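Local coordinates for protein L-lysine 6-oxidase (Marinomonas mediterranea, PDB 3WEU) that oxidises the epsilon-amino group of L-lysine with a cysteine tryptophylquinone cofactor, releasing the hydrogen peroxide that gives it antibacterial activity, at residues L3-L14 with T239-D250; N82-K92 with I136-G146. All coordinates share one frame; numbering follows the deposited sequence. Where two conformers were deposited one is given.

Contact 1: L3-L14 with T239-D250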
# COMPACT_ATOMS: atom_id res chain seq x y z
N LEU A 3 15.38 21.48 50.77
CA LEU A 3 13.98 21.02 50.57
C LEU A 3 14.01 19.69 49.79
O LEU A 3 14.98 19.45 49.14
CB LEU A 3 13.31 21.99 49.70
CG LEU A 3 13.22 23.41 50.18
CD1 LEU A 3 12.62 24.21 49.04
CD2 LEU A 3 12.37 23.46 51.42
N SER A 4 12.95 18.89 49.77
CA SER A 4 12.92 17.78 48.82
C SER A 4 11.54 17.80 48.20
O SER A 4 10.58 18.23 48.82
CB SER A 4 13.28 16.48 49.53
OG SER A 4 12.23 16.25 50.38
N VAL A 5 11.48 17.44 46.94
CA VAL A 5 10.22 17.32 46.22
C VAL A 5 9.93 15.83 46.02
O VAL A 5 10.83 15.02 45.76
CB VAL A 5 10.35 18.01 44.88
CG1 VAL A 5 9.17 17.75 43.93
CG2 VAL A 5 10.61 19.51 45.07
N HIS A 6 8.69 15.47 46.26
CA HIS A 6 8.24 14.11 46.00
C HIS A 6 6.93 14.11 45.21
O HIS A 6 6.05 14.96 45.45
CB HIS A 6 8.08 13.32 47.27
CG HIS A 6 9.35 13.18 48.04
ND1 HIS A 6 10.36 12.33 47.65
CD2 HIS A 6 9.77 13.78 49.19
CE1 HIS A 6 11.37 12.46 48.49
NE2 HIS A 6 11.03 13.31 49.45
N PRO A 7 6.75 13.12 44.33
CA PRO A 7 7.73 12.04 44.04
C PRO A 7 8.99 12.57 43.28
O PRO A 7 8.96 13.58 42.61
CB PRO A 7 6.96 11.14 43.06
CG PRO A 7 6.03 12.07 42.35
CD PRO A 7 5.55 13.02 43.48
N SER A 8 10.09 11.85 43.39
CA SER A 8 11.30 12.17 42.59
C SER A 8 11.09 12.02 41.08
O SER A 8 11.69 12.78 40.26
CB SER A 8 12.46 11.31 43.11
OG SER A 8 12.25 9.97 42.77
N ILE A 9 10.26 11.07 40.66
CA ILE A 9 9.92 10.91 39.29
C ILE A 9 8.40 10.80 39.21
O ILE A 9 7.85 9.78 39.55
CB ILE A 9 10.60 9.68 38.64
CG1 ILE A 9 12.14 9.77 38.69
CG2 ILE A 9 10.18 9.61 37.18
CD1 ILE A 9 12.91 8.49 38.28
N GLY A 10 7.74 11.85 38.76
CA GLY A 10 6.28 11.82 38.66
C GLY A 10 5.80 11.06 37.43
O GLY A 10 6.53 10.92 36.45
N VAL A 11 4.56 10.59 37.49
CA VAL A 11 3.99 9.87 36.41
C VAL A 11 2.61 10.34 36.12
O VAL A 11 1.78 10.28 37.00
CB VAL A 11 3.98 8.35 36.73
CG1 VAL A 11 3.22 7.57 35.64
CG2 VAL A 11 5.42 7.86 36.89
N ALA A 12 2.36 10.79 34.90
CA ALA A 12 1.04 11.16 34.45
C ALA A 12 0.71 10.25 33.28
O ALA A 12 1.62 9.63 32.66
CB ALA A 12 1.02 12.61 33.98
N ARG A 13 -0.57 10.19 32.92
CA ARG A 13 -0.96 9.37 31.81
C ARG A 13 -1.90 10.09 30.88
O ARG A 13 -2.80 10.83 31.30
CB ARG A 13 -1.53 8.05 32.29
CG ARG A 13 -0.56 7.37 33.23
CD ARG A 13 -0.91 5.93 33.57
NE ARG A 13 -0.03 5.15 32.74
CZ ARG A 13 1.12 4.61 33.11
NH1 ARG A 13 1.56 4.68 34.35
NH2 ARG A 13 1.82 3.98 32.19
N LEU A 14 -1.68 9.84 29.61
CA LEU A 14 -2.44 10.45 28.55
C LEU A 14 -3.94 10.20 28.68
O LEU A 14 -4.37 9.13 29.13
CB LEU A 14 -2.02 9.83 27.20
CG LEU A 14 -0.60 9.98 26.75
CD1 LEU A 14 -0.45 9.27 25.43
CD2 LEU A 14 -0.23 11.49 26.66
N THR A 239 15.44 26.07 46.55
CA THR A 239 15.02 25.45 45.32
C THR A 239 15.30 23.94 45.43
O THR A 239 16.30 23.53 46.03
CB THR A 239 15.79 26.05 44.15
OG1 THR A 239 15.43 27.43 44.02
CG2 THR A 239 15.46 25.32 42.85
N SER A 240 14.42 23.13 44.86
CA SER A 240 14.68 21.68 44.83
C SER A 240 14.03 21.15 43.56
O SER A 240 13.23 21.86 42.90
CB SER A 240 14.18 21.07 46.13
OG SER A 240 14.17 19.67 46.07
N THR A 241 14.41 19.95 43.12
CA THR A 241 14.07 19.50 41.76
C THR A 241 13.62 18.02 41.77
O THR A 241 13.90 17.27 42.75
CB THR A 241 15.25 19.60 40.80
OG1 THR A 241 16.33 18.90 41.40
CG2 THR A 241 15.64 21.06 40.51
N ALA A 242 12.96 17.64 40.67
CA ALA A 242 12.49 16.30 40.42
C ALA A 242 12.35 16.18 38.94
O ALA A 242 12.81 17.06 38.18
CB ALA A 242 11.13 16.08 41.14
N TRP A 243 11.77 15.06 38.49
CA TRP A 243 11.53 14.78 37.11
C TRP A 243 10.08 14.37 36.96
O TRP A 243 9.39 14.03 37.95
CB TRP A 243 12.48 13.69 36.60
CG TRP A 243 12.80 13.82 35.17
CD1 TRP A 243 12.22 13.16 34.16
CD2 TRP A 243 13.76 14.70 34.57
NE1 TRP A 243 12.73 13.57 32.95
CE2 TRP A 243 13.70 14.50 33.19
CE3 TRP A 243 14.67 15.62 35.06
CZ2 TRP A 243 14.54 15.17 32.28
CZ3 TRP A 243 15.48 16.33 34.16
CH2 TRP A 243 15.42 16.09 32.81
N MET A 244 9.64 14.39 35.72
CA MET A 244 8.28 14.07 35.38
C MET A 244 8.24 13.25 34.10
O MET A 244 8.86 13.62 33.10
CB MET A 244 7.48 15.38 35.21
CG MET A 244 6.07 15.18 34.73
SD MET A 244 5.11 14.54 36.08
CE MET A 244 3.76 13.90 35.19
N VAL A 245 7.42 12.19 34.08
CA VAL A 245 7.27 11.39 32.90
C VAL A 245 5.80 11.19 32.58
O VAL A 245 5.00 10.90 33.45
CB VAL A 245 7.93 10.02 33.13
CG1 VAL A 245 7.78 9.14 31.89
CG2 VAL A 245 9.41 10.24 33.45
N VAL A 246 5.46 11.28 31.31
CA VAL A 246 4.12 11.01 30.83
C VAL A 246 4.11 9.64 30.08
O VAL A 246 4.99 9.38 29.23
CB VAL A 246 3.59 12.08 29.91
CG1 VAL A 246 2.15 11.73 29.52
CG2 VAL A 246 3.61 13.41 30.58
N GLY A 247 3.21 8.76 30.51
CA GLY A 247 2.98 7.51 29.84
C GLY A 247 1.64 7.41 29.19
O GLY A 247 0.69 8.20 29.48
N SER A 248 1.49 6.37 28.42
CA SER A 248 0.20 6.03 27.83
C SER A 248 -0.68 5.43 28.94
O SER A 248 -0.22 5.24 30.07
CB SER A 248 0.40 5.08 26.66
OG SER A 248 1.04 3.88 27.05
N PRO A 249 -1.99 5.26 28.70
CA PRO A 249 -2.82 4.87 29.84
C PRO A 249 -2.42 3.55 30.51
O PRO A 249 -1.88 2.65 29.85
CB PRO A 249 -4.19 4.78 29.26
CG PRO A 249 -4.18 5.70 28.05
CD PRO A 249 -2.78 5.45 27.50
N ASP A 250 -2.67 3.48 31.82
CA ASP A 250 -2.53 2.23 32.57
C ASP A 250 -3.88 1.54 32.50
O ASP A 250 -4.86 1.91 33.27
CB ASP A 250 -2.12 2.49 34.02
CG ASP A 250 -1.84 1.22 34.82
OD1 ASP A 250 -2.16 0.09 34.32
OD2 ASP A 250 -1.29 1.37 35.94
O HOH W 1 16.71 22.99 48.88
O HOH W 2 13.99 17.12 45.54
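S240 faces L3 at the frayed start of a parallel pairing between strand 4-13 and strand 237-247 in the mixed sheet of the N-terminal region. Water stands in for direct backbone bonds here: one molecule joins L3 N to T239 O, and a second accepts from V5 N, donates to T241 O and touches S240 OG. The gap coincides with the break in strand 4-13, where a cis peptide precedes P7 and the methyl of A242 fills the angle, CB lying 3.8 Å from V5 CG1 and 3.5 Å from S8 O. Regular pairing starts at W243, whose N donates to S8 O (2.9 Å); its O then receives G10 N, and the ladder continues through V245 and G247 to L14 N, with the axes of 9-13 and 239-247 25° from parallel. The W243 indole leads away from this partner, its NE1 bonded to D223 and its ring edge-to-face with H471. M244 turns back instead: a bend at chi2 lays SD over glycine G10, 3.8 Å from its C, and brings CE tightly against A12. On the opposite face V245 CG2 lies 3.9 Å from I9 CG2, the two branches running alongside each other in the same direction. V246 CG1 meets L14 CD2 at 3.7 Å, its side chain lying across that of L14. Beyond G247 the chain wraps round R13. In one of its two deposited conformers, bent at chi3 (101°), the arginine directs NE at S248 O, a 2.7 Å hydrogen bond at the guanidinium edge and within 12° of its plane. NH2 also forms a salt bridge with E452, while D250 CB lies over one face of the guanidinium, 3.6 Å from R13 NE.

Contact 2: N82-K92 with I136-G146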
# COMPACT_ATOMS: atom_id res chain seq x y z
N ASN A 82 5.54 32.12 48.83
CA ASN A 82 5.12 31.57 47.53
C ASN A 82 5.81 30.27 47.29
O ASN A 82 6.82 30.03 47.90
CB ASN A 82 5.47 32.49 46.37
CG ASN A 82 4.56 32.25 45.15
OD1 ASN A 82 3.55 31.52 45.19
ND2 ASN A 82 4.93 32.86 44.07
N ILE A 83 5.28 29.51 46.35
CA ILE A 83 5.85 28.25 45.92
C ILE A 83 5.59 28.26 44.42
O ILE A 83 4.46 28.25 44.02
CB ILE A 83 5.18 27.03 46.60
CG1 ILE A 83 5.43 27.07 48.12
CG2 ILE A 83 5.70 25.76 45.95
CD1 ILE A 83 4.69 25.97 48.94
N GLU A 84 6.65 28.24 43.63
CA GLU A 84 6.53 28.34 42.20
C GLU A 84 7.15 27.11 41.61
O GLU A 84 8.30 26.80 41.88
CB GLU A 84 7.23 29.55 41.66
CG GLU A 84 6.86 29.77 40.21
CD GLU A 84 7.34 31.12 39.69
OE1 GLU A 84 8.37 31.64 40.18
OE2 GLU A 84 6.66 31.64 38.81
N TRP A 85 6.38 26.45 40.78
CA TRP A 85 6.83 25.23 40.17
C TRP A 85 7.05 25.55 38.72
O TRP A 85 6.20 26.17 38.11
CB TRP A 85 5.68 24.20 40.28
CG TRP A 85 5.18 23.89 41.65
CD1 TRP A 85 4.14 24.47 42.31
CD2 TRP A 85 5.68 22.87 42.48
NE1 TRP A 85 3.96 23.87 43.54
CE2 TRP A 85 4.88 22.86 43.65
CE3 TRP A 85 6.69 21.92 42.33
CZ2 TRP A 85 5.11 21.97 44.70
CZ3 TRP A 85 6.89 21.04 43.34
CH2 TRP A 85 6.10 21.06 44.52
N THR A 86 8.17 25.10 38.15
CA THR A 86 8.47 25.28 36.78
C THR A 86 8.73 23.92 36.20
O THR A 86 9.61 23.18 36.66
CB THR A 86 9.69 26.21 36.62
OG1 THR A 86 9.31 27.50 37.12
CG2 THR A 86 10.04 26.34 35.24
N VAL A 87 7.93 23.55 35.23
CA VAL A 87 8.05 22.23 34.62
C VAL A 87 8.36 22.36 33.17
O VAL A 87 7.64 23.08 32.38
CB VAL A 87 6.74 21.44 34.79
CG1 VAL A 87 6.89 20.08 34.11
CG2 VAL A 87 6.38 21.32 36.25
N HIS A 88 9.43 21.69 32.77
CA HIS A 88 9.80 21.71 31.39
C HIS A 88 9.74 20.31 30.74
O HIS A 88 10.64 19.51 30.90
CB HIS A 88 11.21 22.34 31.21
CG HIS A 88 11.60 22.61 29.78
ND1 HIS A 88 12.80 23.22 29.43
CD2 HIS A 88 10.98 22.33 28.62
CE1 HIS A 88 12.88 23.31 28.12
NE2 HIS A 88 11.77 22.83 27.60
N LEU A 89 8.68 20.05 30.00
CA LEU A 89 8.46 18.76 29.36
C LEU A 89 8.84 18.89 27.89
O LEU A 89 8.67 19.98 27.30
CB LEU A 89 6.97 18.42 29.43
CG LEU A 89 6.33 18.30 30.82
CD1 LEU A 89 4.87 17.78 30.71
CD2 LEU A 89 7.14 17.48 31.78
N ALA A 90 9.34 17.83 27.28
CA ALA A 90 9.62 17.79 25.84
C ALA A 90 9.52 16.37 25.31
O ALA A 90 9.50 15.39 26.08
CB ALA A 90 11.02 18.34 25.51
N ASN A 91 9.35 16.25 23.99
CA ASN A 91 9.36 14.96 23.36
C ASN A 91 10.43 14.99 22.35
O ASN A 91 10.31 15.70 21.31
CB ASN A 91 8.00 14.73 22.70
CG ASN A 91 7.90 13.44 21.94
OD1 ASN A 91 8.77 13.06 21.15
ND2 ASN A 91 6.77 12.82 22.07
N LYS A 92 11.45 14.18 22.58
CA LYS A 92 12.59 14.12 21.64
C LYS A 92 12.54 12.94 20.72
O LYS A 92 13.55 12.68 20.02
CB LYS A 92 13.86 14.02 22.46
CG LYS A 92 14.44 15.31 22.96
CD LYS A 92 15.71 15.04 23.65
CE LYS A 92 16.53 16.25 24.07
NZ LYS A 92 17.84 15.82 24.62
N ILE A 136 12.13 17.95 17.62
CA ILE A 136 11.79 17.83 19.00
C ILE A 136 10.50 18.60 19.18
O ILE A 136 10.29 19.67 18.57
CB ILE A 136 12.85 18.50 19.90
CG1 ILE A 136 14.20 17.85 19.66
CG2 ILE A 136 12.51 18.44 21.40
CD1 ILE A 136 15.31 18.41 20.46
N ILE A 137 9.62 18.08 20.04
CA ILE A 137 8.49 18.86 20.48
C ILE A 137 8.87 19.47 21.79
O ILE A 137 9.01 18.77 22.81
CB ILE A 137 7.18 18.07 20.65
CG1 ILE A 137 6.81 17.31 19.39
CG2 ILE A 137 6.02 19.02 21.01
CD1 ILE A 137 5.49 16.53 19.49
N ASP A 138 9.06 20.80 21.77
CA ASP A 138 9.53 21.56 22.87
C ASP A 138 8.88 22.97 22.85
O ASP A 138 9.15 23.81 21.95
CB ASP A 138 11.04 21.68 22.78
CG ASP A 138 11.65 22.53 23.88
OD1 ASP A 138 10.97 22.87 24.88
OD2 ASP A 138 12.87 22.82 23.80
N LEU A 139 8.03 23.21 23.83
CA LEU A 139 7.22 24.42 23.89
C LEU A 139 7.70 25.26 25.01
O LEU A 139 7.08 26.25 25.36
CB LEU A 139 5.77 24.05 24.08
CG LEU A 139 5.17 23.11 23.04
CD1 LEU A 139 3.68 22.93 23.31
CD2 LEU A 139 5.38 23.54 21.58
N GLY A 140 8.86 24.90 25.55
CA GLY A 140 9.44 25.60 26.69
C GLY A 140 8.78 25.20 27.99
O GLY A 140 7.79 24.44 27.95
N PRO A 141 9.31 25.70 29.11
CA PRO A 141 8.91 25.58 30.46
C PRO A 141 7.66 26.40 30.65
O PRO A 141 7.34 27.28 29.81
CB PRO A 141 10.10 26.11 31.25
CG PRO A 141 10.74 27.12 30.37
CD PRO A 141 10.54 26.54 29.00
N ARG A 142 6.83 25.91 31.55
CA ARG A 142 5.72 26.71 32.06
C ARG A 142 5.90 26.72 33.54
O ARG A 142 6.49 25.79 34.11
CB ARG A 142 4.35 26.09 31.72
CG ARG A 142 3.92 26.01 30.28
CD ARG A 142 3.81 27.37 29.59
NE ARG A 142 3.57 27.24 28.18
CZ ARG A 142 4.51 26.99 27.26
NH1 ARG A 142 5.75 26.78 27.61
NH2 ARG A 142 4.18 26.86 26.00
N SER A 143 5.35 27.75 34.19
CA SER A 143 5.36 27.94 35.65
C SER A 143 3.95 28.13 36.19
O SER A 143 3.05 28.67 35.52
CB SER A 143 6.17 29.19 35.98
OG SER A 143 7.53 28.88 35.68
N VAL A 144 3.73 27.63 37.38
CA VAL A 144 2.49 27.82 38.06
C VAL A 144 2.80 28.09 39.51
O VAL A 144 3.75 27.59 40.06
CB VAL A 144 1.65 26.54 37.76
CG1 VAL A 144 2.09 25.35 38.61
CG2 VAL A 144 0.24 26.80 37.87
N SER A 145 1.95 28.90 40.15
CA SER A 145 2.01 29.15 41.57
C SER A 145 0.71 29.69 42.08
O SER A 145 -0.13 30.19 41.33
CB SER A 145 3.07 30.16 41.89
OG SER A 145 2.78 31.40 41.23
N GLY A 146 0.53 29.57 43.36
CA GLY A 146 -0.68 30.12 43.98
C GLY A 146 -1.80 29.09 44.10
O GLY A 146 -1.64 27.86 43.89
O HOH W 3 1.98 27.34 44.67
O HOH W 4 3.90 31.07 38.80
O HOH W 5 6.79 22.37 29.77
O HOH W 6 7.33 22.28 26.42
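An antiparallel pairing of strand 80-91 with strand 137-145, interrupted by a short break around L139 and G140, forms this part of the N-terminal beta sheet. The segment axes of 82-91 and 142-145 run at 157°. W85 with V144 and V87 with R142 are hydrogen-bonded pairs, the bond from W85 N to V144 O (3.0 Å) being almost straight. Between them, in a non-hydrogen-bonded pair, T86 OG1 and S143 OG share a 2.7 Å hydrogen bond. Past the break, N91 and I137 exchange both backbone bonds again. Within it, two waters bridge the gap, accepting from L89 N and L139 N and lying within donating reach of V87 O, L89 O and G140 O. R142 reaches back to the same turn, NH1 and NH2 both bonded to L139 O from one face of that carbonyl, with NH1 also bonded to P141 O. Across the break stands H88. Its CG is anti to the backbone N (chi1 -171°), which lays the imidazole beside P141; P141 CD sits 4.0 Å from the ring centroid and only 5° off the normal, a CH-pi contact. At the ring edge is D138, whose other oxygen, OD2, is bonded to Y162. D138 OD1 also accepts from G140 N (3.0 Å), closing an Asx turn. The two donors approach this buried oxygen from opposite faces of the carboxylate, an arrangement that holds the carboxylate in place and would probably favour its ionised form. H88 NE2 donates to D138 OD1 at 2.8 Å, the oxygen lying almost in the imidazole plane.

Overall arrangement
Contacts 1 and 2 belong to one sheet and are bridged by strand 223-232, which pairs antiparallel with both 237-247 and 80-91. Their centres are about 12 Å apart, and side chains meet directly: M244 CG lies 3.9 Å from L89 CD2, and V5 CG1 lies 4.1 Å from W85 CZ3. Both are largely buried, but contact 1 sits closer to the centre of the chain, about 16 Å against 24 Å for contact 2. Both pairings are interrupted part-way; contact 1 is parallel, contact 2 antiparallel. Across the contact itself R13 bonds a main-chain carbonyl in the first, its salt bridge going outside to E452, whereas H88 meets D138 across the second.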